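Heat shock protease HtrA (Thermotoga maritima, PDB 1L1J) is an ATP-independent heat-shock serine protease, probably acting as an endopeptidase, of which this chain holds the protease domain. Local coordinates at residues Arg157-Pro162 with Val169-Thr174; Ile130-Ile135 with Gly150-Thr155; Leu103-Ile108 with Asn217-Phe222; Pro33-Phe38 with Thr199-Pro204. One frame throughout, in Å; residues are numbered along the deposited sequence.

Interaction 1 (Arg157-Pro162 with Val169-Thr174); sequences RRIPKP and VGLIQT
The guanidinium of R158 lies with one face against V169, whose CG1 sits 3.8 Å above the guanidinium plane, over its centre. Outside the two segments, R158 also makes a cation-pi contact with Y167. With CG anti to the backbone N (chi1 -167°) and the chain extended as far as NE, this arginine runs alongside V169; its long aliphatic part and flat end suit a branched partner at an exposed edge. The guanidinium of R157 is met at its edge instead. OE1 of Q173 lies near the plane and takes a weak hydrogen bond from NH1 (2.7 Å between R157 NH1 and Q173 OE1), while the amide is turned 60° from the guanidinium. Bends at chi2 and chi3 fold the R157 chain back so that NH1 comes to the glutamine. The backbone between them belongs to the antiparallel hairpin of strands 146-160 and 167-174, part of the trypsin-like domain. R157 N donates to L171 O at 2.9 Å, and L171 N returns a bond to R157 O at 3.2 Å; a weak bond from G170 N reaches the same oxygen. G170 and L171 thus both face R157 in a G1 beta bulge, and the positive phi of G170 (83°) is readily adopted by a glycine. The extra residue shifts the register by one, so that R158 pairs with V169; these two lie on one face of the sheet, R157 and L171 on the other. The ends of I159 and L171 meet nearly perpendicular, I159 CD1 3.7 Å from L171 CD1, with F212 beside the isoleucine and V202 beside the leucine.

Interaction 2 (Ile130-Ile135 with Gly150-Thr155); sequences IGEWAI and GVVSAT
The hairpin of strands 133-138 and 146-160, in the trypsin-like domain, brings A134 opposite G150 as an antiparallel hydrogen-bonded pair, with W133 and V151 forming the adjoining non-hydrogen-bonded pair. The two A134-G150 bonds differ. G150 N approaches A134 O in its carbonyl plane at 3.3 Å, whereas A134 N reaches G150 O at 3.2 Å from well above the carbonyl plane. Before the strand begins, the chain stays attached through V152: its N donates to E132 O at 2.8 Å, and its O accepts from G131 N at 2.9 Å. G131 has a positive phi (113°), a conformation glycine takes easily, and so can turn between these two bonds. E132 runs alongside V152 in the same direction, the methylene CG and the start of the glutamate chain following V152 CG2, so that the aliphatic part of a charged residue serves as an apolar neighbour. I130, at the exposed end, turns its CG2 branch to the carbonyl oxygens of V152 and S153. Around the pair, V151 N is bonded to D175 OD1, A134 and V152 pack on T174 and I172 of strand 167-174, and I135 rests on helix 5-13.

Interaction 3 (Leu103-Ile108 with Asn217-Phe222); sequences LDIAVI and NTVKKF
I105 reaches from strand 105-109 to V219 and F222 on helix 216-223. Its CB stands over one face of the F222 ring, 4.1 Å above the plane and offset toward the rim. From there CG2 slides along the same aromatic side chain and comes to 3.5 Å from F222 CD2. The other branch leaves through CG1, beside the backbone N (chi1 -64°), and carries CD1 to the helix, 3.6 Å from V219 CG2 and 4.3 Å from T218 CG2. Isoleucine suits the place because its branches fill the angle between V219 and F222, CG2 mainly on the ring and CD1 mainly on the valine. F222 is also met at its ring edge by V107 CG1, 4.5 Å from F222 CE2. No hydrogen bond joins the segments, so this is apolar packing, and L70 and I214 add to the cluster around I105 and V219. The neighbouring D104 takes no part in the packing; its OD1 is bonded to ND1 of H74, consistent with their predicted roles in the charge relay. A C-terminal helix packed against the N-terminal barrel is a feature of the chymotrypsin-like fold; here it meets the strand that follows the predicted triad aspartate.

Interaction 4 (Pro33-Phe38 with Thr199-Pro204); sequences PYFEQF and TAIVNP
Y34 and N203 are the residues at which helix 33-42 and the irregular loop 199-204 come nearest, with their CA atoms 6.8 Å apart. The loop has an inverse gamma turn centred on V202, although its finer details are doubtful, and a cis peptide bond before P204. No hydrogen bond joins the two segments, and side chains carry the contact. N203 places its CB over the centre of the Y34 ring in a CH-pi contact, 3.5 Å from the centroid and 11° off the ring normal. A chi1 of -163° swings the tyrosine ring across to the loop; its OH ends in a hydrogen bond with Q205 N. F35 meets the loop differently. Its ring edge comes to I201, CZ lying 3.7 Å from I201 CA and 4.3 Å from I201 CG2, while CE2 is 4.4 Å from A200 CB. Two adjacent aromatics on the helix thus touch two separate parts of the loop. F35 also packs edge-to-face with H74, and A200 N is bonded to S183 OG; both partners are predicted members of the charge relay, so helix and loop adjoin the probable active site. The loop, which links strand 193-198 to strand 211-215, lies between helix 33-42 and strand 167-174, where V202 touches Y168 and L171.

In the fold
From the N terminus, residues 33-38 come first, then 103-108, and both wait for partners far along the chain. Interaction 2 closes a short hairpin when 150-155 returns to 130-135, and interaction 1 closes the next when 169-174 returns to 157-162; the two are in series, share strand 146-160 and are joined by probable backbone hydrogen bonds between Q173 and both S153 and A154. Both nest inside the loops closed by interaction 4, at 199-204, and interaction 3, at 217-222. These two long loops cross. Interactions 1 and 2 build one sheet, interaction 3 ties the late helix to the other, and interaction 4 brings an early helix to the loop beside D104.

Interaction 1 (Arg157-Pro162 with Val169-Thr174)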
# COMPACT_ATOMS: atom_id res chain seq x y z
N ARG A 157 -2.31 14.12 -10.57
CA ARG A 157 -2.63 15.20 -9.65
C ARG A 157 -1.40 15.71 -8.91
O ARG A 157 -0.43 14.97 -8.74
CB ARG A 157 -3.68 14.76 -8.62
CG ARG A 157 -5.06 14.52 -9.19
CD ARG A 157 -5.60 15.75 -9.87
NE ARG A 157 -5.42 16.97 -9.08
CZ ARG A 157 -5.89 17.18 -7.86
NH1 ARG A 157 -6.58 16.25 -7.22
NH2 ARG A 157 -5.67 18.36 -7.27
N ARG A 158 -1.46 16.96 -8.48
CA ARG A 158 -0.38 17.61 -7.75
C ARG A 158 -1.02 18.23 -6.51
O ARG A 158 -1.92 19.06 -6.61
CB ARG A 158 0.26 18.71 -8.60
CG ARG A 158 1.59 19.24 -8.07
CD ARG A 158 2.15 20.35 -8.95
NE ARG A 158 3.61 20.41 -8.88
CZ ARG A 158 4.41 19.64 -9.61
NH1 ARG A 158 3.91 18.77 -10.47
NH2 ARG A 158 5.73 19.75 -9.48
N ILE A 159 -0.55 17.82 -5.33
CA ILE A 159 -1.13 18.35 -4.11
C ILE A 159 -0.03 18.90 -3.24
O ILE A 159 0.95 18.22 -2.96
CB ILE A 159 -1.91 17.24 -3.32
CG1 ILE A 159 -2.96 16.57 -4.21
CG2 ILE A 159 -2.58 17.85 -2.09
CD1 ILE A 159 -2.40 15.43 -5.09
N PRO A 160 -0.19 20.14 -2.78
CA PRO A 160 0.86 20.69 -1.93
C PRO A 160 0.82 19.99 -0.59
O PRO A 160 -0.23 19.93 0.04
CB PRO A 160 0.48 22.16 -1.84
CG PRO A 160 -1.00 22.12 -1.87
CD PRO A 160 -1.28 21.10 -2.96
N LYS A 161 1.95 19.45 -0.15
CA LYS A 161 1.99 18.77 1.14
C LYS A 161 1.62 19.79 2.22
O LYS A 161 2.29 20.81 2.35
CB LYS A 161 3.40 18.22 1.42
CG LYS A 161 3.95 17.32 0.32
CD LYS A 161 5.29 16.69 0.70
CE LYS A 161 5.80 15.76 -0.42
NZ LYS A 161 7.03 14.98 -0.06
N PRO A 162 0.55 19.52 3.00
CA PRO A 162 0.18 20.50 4.04
C PRO A 162 1.41 20.75 4.91
O PRO A 162 1.43 21.63 5.75
CB PRO A 162 -0.93 19.78 4.81
CG PRO A 162 -0.54 18.33 4.67
CD PRO A 162 -0.14 18.24 3.21
N VAL A 169 3.09 14.46 -6.23
CA VAL A 169 2.81 14.68 -7.66
C VAL A 169 2.70 13.43 -8.54
O VAL A 169 3.35 12.41 -8.29
CB VAL A 169 3.88 15.63 -8.30
CG1 VAL A 169 4.44 16.59 -7.26
CG2 VAL A 169 4.98 14.83 -8.96
N GLY A 170 1.85 13.52 -9.56
CA GLY A 170 1.63 12.41 -10.48
C GLY A 170 0.63 11.39 -9.95
O GLY A 170 0.50 10.29 -10.49
N LEU A 171 -0.12 11.78 -8.93
CA LEU A 171 -1.07 10.88 -8.28
C LEU A 171 -2.40 10.61 -8.96
O LEU A 171 -2.97 11.47 -9.64
CB LEU A 171 -1.34 11.38 -6.86
CG LEU A 171 -0.10 11.61 -6.00
CD1 LEU A 171 -0.50 12.29 -4.70
CD2 LEU A 171 0.62 10.29 -5.74
N ILE A 172 -2.89 9.39 -8.76
CA ILE A 172 -4.19 9.00 -9.26
C ILE A 172 -5.12 9.31 -8.11
O ILE A 172 -4.78 9.06 -6.95
CB ILE A 172 -4.27 7.49 -9.57
CG1 ILE A 172 -3.54 7.19 -10.89
CG2 ILE A 172 -5.74 7.04 -9.62
CD1 ILE A 172 -3.20 5.73 -11.14
N GLN A 173 -6.28 9.88 -8.42
CA GLN A 173 -7.27 10.23 -7.40
C GLN A 173 -8.48 9.27 -7.49
O GLN A 173 -8.82 8.80 -8.58
CB GLN A 173 -7.74 11.67 -7.62
CG GLN A 173 -8.59 12.27 -6.51
CD GLN A 173 -9.15 13.64 -6.91
OE1 GLN A 173 -8.48 14.41 -7.58
NE2 GLN A 173 -10.37 13.93 -6.49
N THR A 174 -9.10 8.97 -6.35
CA THR A 174 -10.27 8.07 -6.30
C THR A 174 -11.22 8.55 -5.23
O THR A 174 -10.83 9.23 -4.27
CB THR A 174 -9.92 6.61 -5.88
OG1 THR A 174 -8.61 6.57 -5.29
CG2 THR A 174 -9.99 5.68 -7.06

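Interaction 2 (Ile130-Ile135 with Gly150-Thr155)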
# COMPACT_ATOMS: atom_id res chain seq x y z
N ILE A 130 -11.20 7.63 -16.63
CA ILE A 130 -11.81 8.23 -15.46
C ILE A 130 -13.24 7.73 -15.38
O ILE A 130 -13.98 7.85 -16.35
CB ILE A 130 -11.82 9.76 -15.55
CG1 ILE A 130 -10.39 10.27 -15.70
CG2 ILE A 130 -12.44 10.36 -14.30
CD1 ILE A 130 -10.31 11.75 -15.90
N GLY A 131 -13.62 7.16 -14.24
CA GLY A 131 -14.96 6.64 -14.07
C GLY A 131 -14.92 5.14 -13.93
O GLY A 131 -15.95 4.49 -13.70
N GLU A 132 -13.73 4.56 -14.07
CA GLU A 132 -13.61 3.12 -13.96
C GLU A 132 -13.48 2.76 -12.49
O GLU A 132 -12.86 3.50 -11.73
CB GLU A 132 -12.41 2.60 -14.73
CG GLU A 132 -11.08 3.12 -14.26
CD GLU A 132 -9.93 2.20 -14.63
OE1 GLU A 132 -9.87 1.75 -15.78
OE2 GLU A 132 -9.07 1.94 -13.76
N TRP A 133 -14.05 1.63 -12.10
CA TRP A 133 -13.99 1.21 -10.71
C TRP A 133 -12.57 0.91 -10.25
O TRP A 133 -11.80 0.28 -10.98
CB TRP A 133 -14.85 -0.03 -10.47
CG TRP A 133 -16.29 0.16 -10.80
CD1 TRP A 133 -16.92 -0.20 -11.95
CD2 TRP A 133 -17.29 0.76 -9.96
NE1 TRP A 133 -18.25 0.15 -11.89
CE2 TRP A 133 -18.50 0.75 -10.68
CE3 TRP A 133 -17.27 1.34 -8.68
CZ2 TRP A 133 -19.69 1.27 -10.16
CZ3 TRP A 133 -18.45 1.85 -8.16
CH2 TRP A 133 -19.64 1.82 -8.90
N ALA A 134 -12.24 1.37 -9.05
CA ALA A 134 -10.93 1.11 -8.46
C ALA A 134 -11.17 0.42 -7.10
O ALA A 134 -12.01 0.85 -6.32
CB ALA A 134 -10.18 2.40 -8.26
N ILE A 135 -10.43 -0.64 -6.83
CA ILE A 135 -10.63 -1.34 -5.59
C ILE A 135 -9.37 -1.22 -4.76
O ILE A 135 -8.32 -1.69 -5.16
CB ILE A 135 -10.95 -2.84 -5.87
CG1 ILE A 135 -11.93 -2.95 -7.05
CG2 ILE A 135 -11.60 -3.47 -4.65
CD1 ILE A 135 -12.23 -4.37 -7.48
N GLY A 150 -14.50 2.66 -5.15
CA GLY A 150 -14.83 3.95 -5.69
C GLY A 150 -14.58 3.93 -7.18
O GLY A 150 -14.78 2.91 -7.86
N VAL A 151 -14.11 5.04 -7.71
CA VAL A 151 -13.89 5.10 -9.14
C VAL A 151 -12.69 5.99 -9.41
O VAL A 151 -12.23 6.69 -8.50
CB VAL A 151 -15.17 5.65 -9.81
CG1 VAL A 151 -15.06 7.15 -10.09
CG2 VAL A 151 -15.46 4.85 -11.03
N VAL A 152 -12.14 5.96 -10.61
CA VAL A 152 -11.01 6.84 -10.85
C VAL A 152 -11.60 8.23 -11.05
O VAL A 152 -12.52 8.40 -11.86
CB VAL A 152 -10.18 6.44 -12.05
CG1 VAL A 152 -9.00 7.37 -12.15
CG2 VAL A 152 -9.68 5.01 -11.90
N SER A 153 -11.08 9.19 -10.29
CA SER A 153 -11.56 10.57 -10.32
C SER A 153 -10.75 11.49 -11.22
O SER A 153 -11.29 12.36 -11.90
CB SER A 153 -11.56 11.16 -8.91
OG SER A 153 -12.49 10.52 -8.07
N ALA A 154 -9.45 11.30 -11.18
CA ALA A 154 -8.55 12.12 -11.96
C ALA A 154 -7.15 11.51 -11.90
O ALA A 154 -6.83 10.72 -11.00
CB ALA A 154 -8.54 13.52 -11.37
N THR A 155 -6.32 11.87 -12.88
CA THR A 155 -4.96 11.36 -12.94
C THR A 155 -4.03 12.53 -12.80
O THR A 155 -4.47 13.67 -12.62
CB THR A 155 -4.69 10.71 -14.28
OG1 THR A 155 -5.16 11.57 -15.33
CG2 THR A 155 -5.41 9.38 -14.37

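Interaction 3 (Leu103-Ile108 with Asn217-Phe222)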
# COMPACT_ATOMS: atom_id res chain seq x y z
N LEU A 103 8.95 10.01 -4.28
CA LEU A 103 7.89 9.38 -5.07
C LEU A 103 7.02 8.57 -4.09
O LEU A 103 5.83 8.35 -4.31
CB LEU A 103 8.49 8.42 -6.09
CG LEU A 103 9.44 9.04 -7.11
CD1 LEU A 103 10.24 7.95 -7.78
CD2 LEU A 103 8.66 9.87 -8.11
N ASP A 104 7.68 8.15 -3.02
CA ASP A 104 7.11 7.36 -1.94
C ASP A 104 6.80 5.92 -2.33
O ASP A 104 5.77 5.37 -1.95
CB ASP A 104 5.86 8.03 -1.36
CG ASP A 104 5.48 7.46 -0.00
OD1 ASP A 104 4.40 7.80 0.52
OD2 ASP A 104 6.26 6.65 0.54
N ILE A 105 7.71 5.33 -3.10
CA ILE A 105 7.60 3.94 -3.53
C ILE A 105 8.68 3.22 -2.74
O ILE A 105 9.66 3.83 -2.32
CB ILE A 105 7.91 3.77 -5.04
CG1 ILE A 105 6.86 4.51 -5.87
CG2 ILE A 105 7.92 2.30 -5.40
CD1 ILE A 105 7.03 4.33 -7.38
N ALA A 106 8.51 1.92 -2.53
CA ALA A 106 9.50 1.15 -1.79
C ALA A 106 9.30 -0.33 -2.01
O ALA A 106 8.20 -0.84 -1.87
CB ALA A 106 9.39 1.48 -0.30
N VAL A 107 10.38 -1.03 -2.36
CA VAL A 107 10.30 -2.46 -2.59
C VAL A 107 10.98 -3.25 -1.47
O VAL A 107 12.01 -2.85 -0.92
CB VAL A 107 10.92 -2.84 -3.96
CG1 VAL A 107 12.40 -2.50 -3.97
CG2 VAL A 107 10.68 -4.31 -4.24
N ILE A 108 10.38 -4.39 -1.15
CA ILE A 108 10.85 -5.25 -0.09
C ILE A 108 10.98 -6.68 -0.61
O ILE A 108 10.48 -7.00 -1.68
CB ILE A 108 9.85 -5.16 1.08
CG1 ILE A 108 10.50 -4.40 2.23
CG2 ILE A 108 9.31 -6.54 1.46
CD1 ILE A 108 10.88 -2.99 1.87
N ASN A 217 2.81 2.72 -13.62
CA ASN A 217 3.77 3.08 -14.66
C ASN A 217 4.91 3.86 -14.04
O ASN A 217 6.05 3.75 -14.47
CB ASN A 217 3.09 3.89 -15.74
CG ASN A 217 2.39 3.03 -16.74
OD1 ASN A 217 1.84 1.98 -16.38
ND2 ASN A 217 2.39 3.45 -18.00
N THR A 218 4.60 4.65 -13.03
CA THR A 218 5.64 5.40 -12.36
C THR A 218 6.44 4.39 -11.55
O THR A 218 7.67 4.43 -11.53
CB THR A 218 5.03 6.46 -11.43
OG1 THR A 218 4.40 7.47 -12.22
CG2 THR A 218 6.09 7.09 -10.53
N VAL A 219 5.74 3.47 -10.90
CA VAL A 219 6.38 2.44 -10.09
C VAL A 219 7.31 1.58 -10.95
O VAL A 219 8.40 1.20 -10.51
CB VAL A 219 5.31 1.55 -9.40
CG1 VAL A 219 5.98 0.59 -8.42
CG2 VAL A 219 4.29 2.42 -8.67
N LYS A 220 6.88 1.26 -12.17
CA LYS A 220 7.68 0.46 -13.09
C LYS A 220 8.99 1.19 -13.43
O LYS A 220 10.06 0.59 -13.45
CB LYS A 220 6.92 0.20 -14.39
CG LYS A 220 5.68 -0.67 -14.26
CD LYS A 220 5.03 -0.83 -15.62
CE LYS A 220 3.65 -1.44 -15.53
NZ LYS A 220 2.91 -1.21 -16.81
N LYS A 221 8.90 2.48 -13.70
CA LYS A 221 10.09 3.25 -14.00
C LYS A 221 11.00 3.23 -12.78
O LYS A 221 12.22 3.36 -12.92
CB LYS A 221 9.74 4.69 -14.38
CG LYS A 221 8.91 4.81 -15.67
CD LYS A 221 8.71 6.26 -16.13
CE LYS A 221 7.79 6.31 -17.35
NZ LYS A 221 7.73 7.66 -17.99
N PHE A 222 10.43 3.08 -11.59
CA PHE A 222 11.25 3.03 -10.39
C PHE A 222 11.89 1.66 -10.28
O PHE A 222 13.10 1.54 -10.16
CB PHE A 222 10.43 3.28 -9.13
CG PHE A 222 11.17 2.94 -7.86
CD1 PHE A 222 12.20 3.75 -7.40
CD2 PHE A 222 10.87 1.77 -7.16
CE1 PHE A 222 12.93 3.40 -6.27
CE2 PHE A 222 11.59 1.41 -6.03
CZ PHE A 222 12.63 2.23 -5.58

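Interaction 4 (Pro33-Phe38 with Thr199-Pro204)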
# COMPACT_ATOMS: atom_id res chain seq x y z
N PRO A 33 3.12 11.35 13.20
CA PRO A 33 1.98 11.46 14.13
C PRO A 33 0.57 11.30 13.56
O PRO A 33 -0.35 10.92 14.28
CB PRO A 33 2.19 12.83 14.79
CG PRO A 33 3.14 13.56 13.86
CD PRO A 33 4.06 12.46 13.44
N TYR A 34 0.41 11.57 12.27
CA TYR A 34 -0.91 11.42 11.66
C TYR A 34 -1.27 9.93 11.65
O TYR A 34 -2.34 9.54 12.11
CB TYR A 34 -0.92 11.98 10.23
CG TYR A 34 -2.32 12.22 9.69
CD1 TYR A 34 -3.03 13.38 10.03
CD2 TYR A 34 -2.97 11.26 8.92
CE1 TYR A 34 -4.35 13.57 9.63
CE2 TYR A 34 -4.29 11.43 8.51
CZ TYR A 34 -4.98 12.59 8.88
OH TYR A 34 -6.30 12.76 8.52
N PHE A 35 -0.35 9.12 11.13
CA PHE A 35 -0.52 7.68 10.99
C PHE A 35 -0.72 6.87 12.28
O PHE A 35 -1.54 5.95 12.33
CB PHE A 35 0.67 7.11 10.20
CG PHE A 35 0.81 7.67 8.81
CD1 PHE A 35 0.84 9.05 8.60
CD2 PHE A 35 0.91 6.83 7.72
CE1 PHE A 35 0.97 9.58 7.32
CE2 PHE A 35 1.05 7.35 6.43
CZ PHE A 35 1.08 8.73 6.23
N GLU A 36 0.05 7.20 13.32
CA GLU A 36 -0.08 6.50 14.59
C GLU A 36 -1.44 6.80 15.20
O GLU A 36 -2.02 5.95 15.88
CB GLU A 36 1.05 6.91 15.53
CG GLU A 36 0.74 6.79 17.02
CD GLU A 36 0.30 8.12 17.63
OE1 GLU A 36 1.04 9.12 17.45
OE2 GLU A 36 -0.77 8.17 18.28
N GLN A 37 -1.96 7.99 14.94
CA GLN A 37 -3.24 8.37 15.50
C GLN A 37 -4.39 7.66 14.79
O GLN A 37 -5.43 7.40 15.40
CB GLN A 37 -3.45 9.88 15.42
CG GLN A 37 -4.17 10.46 16.64
CD GLN A 37 -4.82 11.82 16.38
OE1 GLN A 37 -4.16 12.77 15.90
NE2 GLN A 37 -6.11 11.93 16.69
N PHE A 38 -4.21 7.35 13.51
CA PHE A 38 -5.25 6.67 12.75
C PHE A 38 -5.47 5.26 13.31
O PHE A 38 -6.60 4.87 13.61
CB PHE A 38 -4.89 6.58 11.27
CG PHE A 38 -5.93 5.86 10.44
CD1 PHE A 38 -7.11 6.49 10.08
CD2 PHE A 38 -5.74 4.54 10.06
CE1 PHE A 38 -8.08 5.82 9.34
CE2 PHE A 38 -6.71 3.85 9.32
CZ PHE A 38 -7.88 4.50 8.96
N THR A 199 -1.72 5.43 -1.41
CA THR A 199 -0.81 6.19 -0.56
C THR A 199 -1.54 7.21 0.27
O THR A 199 -2.27 8.08 -0.23
CB THR A 199 0.31 6.90 -1.37
OG1 THR A 199 0.09 8.32 -1.36
CG2 THR A 199 0.35 6.41 -2.79
N ALA A 200 -1.34 7.10 1.58
CA ALA A 200 -1.97 7.97 2.54
C ALA A 200 -1.15 9.18 2.96
O ALA A 200 -1.69 10.03 3.65
CB ALA A 200 -2.38 7.18 3.76
N ILE A 201 0.12 9.28 2.58
CA ILE A 201 0.89 10.47 3.01
C ILE A 201 -0.04 11.68 2.92
O ILE A 201 0.01 12.58 3.77
CB ILE A 201 2.18 10.74 2.15
CG1 ILE A 201 2.04 10.17 0.74
CG2 ILE A 201 3.41 10.21 2.89
CD1 ILE A 201 3.24 10.47 -0.19
N VAL A 202 -0.89 11.70 1.89
CA VAL A 202 -1.85 12.78 1.75
C VAL A 202 -2.85 12.48 2.85
O VAL A 202 -3.97 12.02 2.60
CB VAL A 202 -2.54 12.76 0.38
CG1 VAL A 202 -3.36 14.03 0.21
CG2 VAL A 202 -1.53 12.64 -0.72
N ASN A 203 -2.40 12.71 4.08
CA ASN A 203 -3.13 12.49 5.33
C ASN A 203 -4.52 11.83 5.27
O ASN A 203 -4.67 10.68 5.71
CB ASN A 203 -3.17 13.82 6.09
CG ASN A 203 -1.79 14.42 6.28
OD1 ASN A 203 -1.05 14.64 5.32
ND2 ASN A 203 -1.42 14.69 7.53
N PRO A 204 -5.54 12.51 4.71
CA PRO A 204 -5.60 13.85 4.10
C PRO A 204 -5.90 15.04 5.04
O PRO A 204 -5.96 16.19 4.59
CB PRO A 204 -6.67 13.67 3.02
CG PRO A 204 -7.63 12.75 3.67
CD PRO A 204 -6.74 11.73 4.35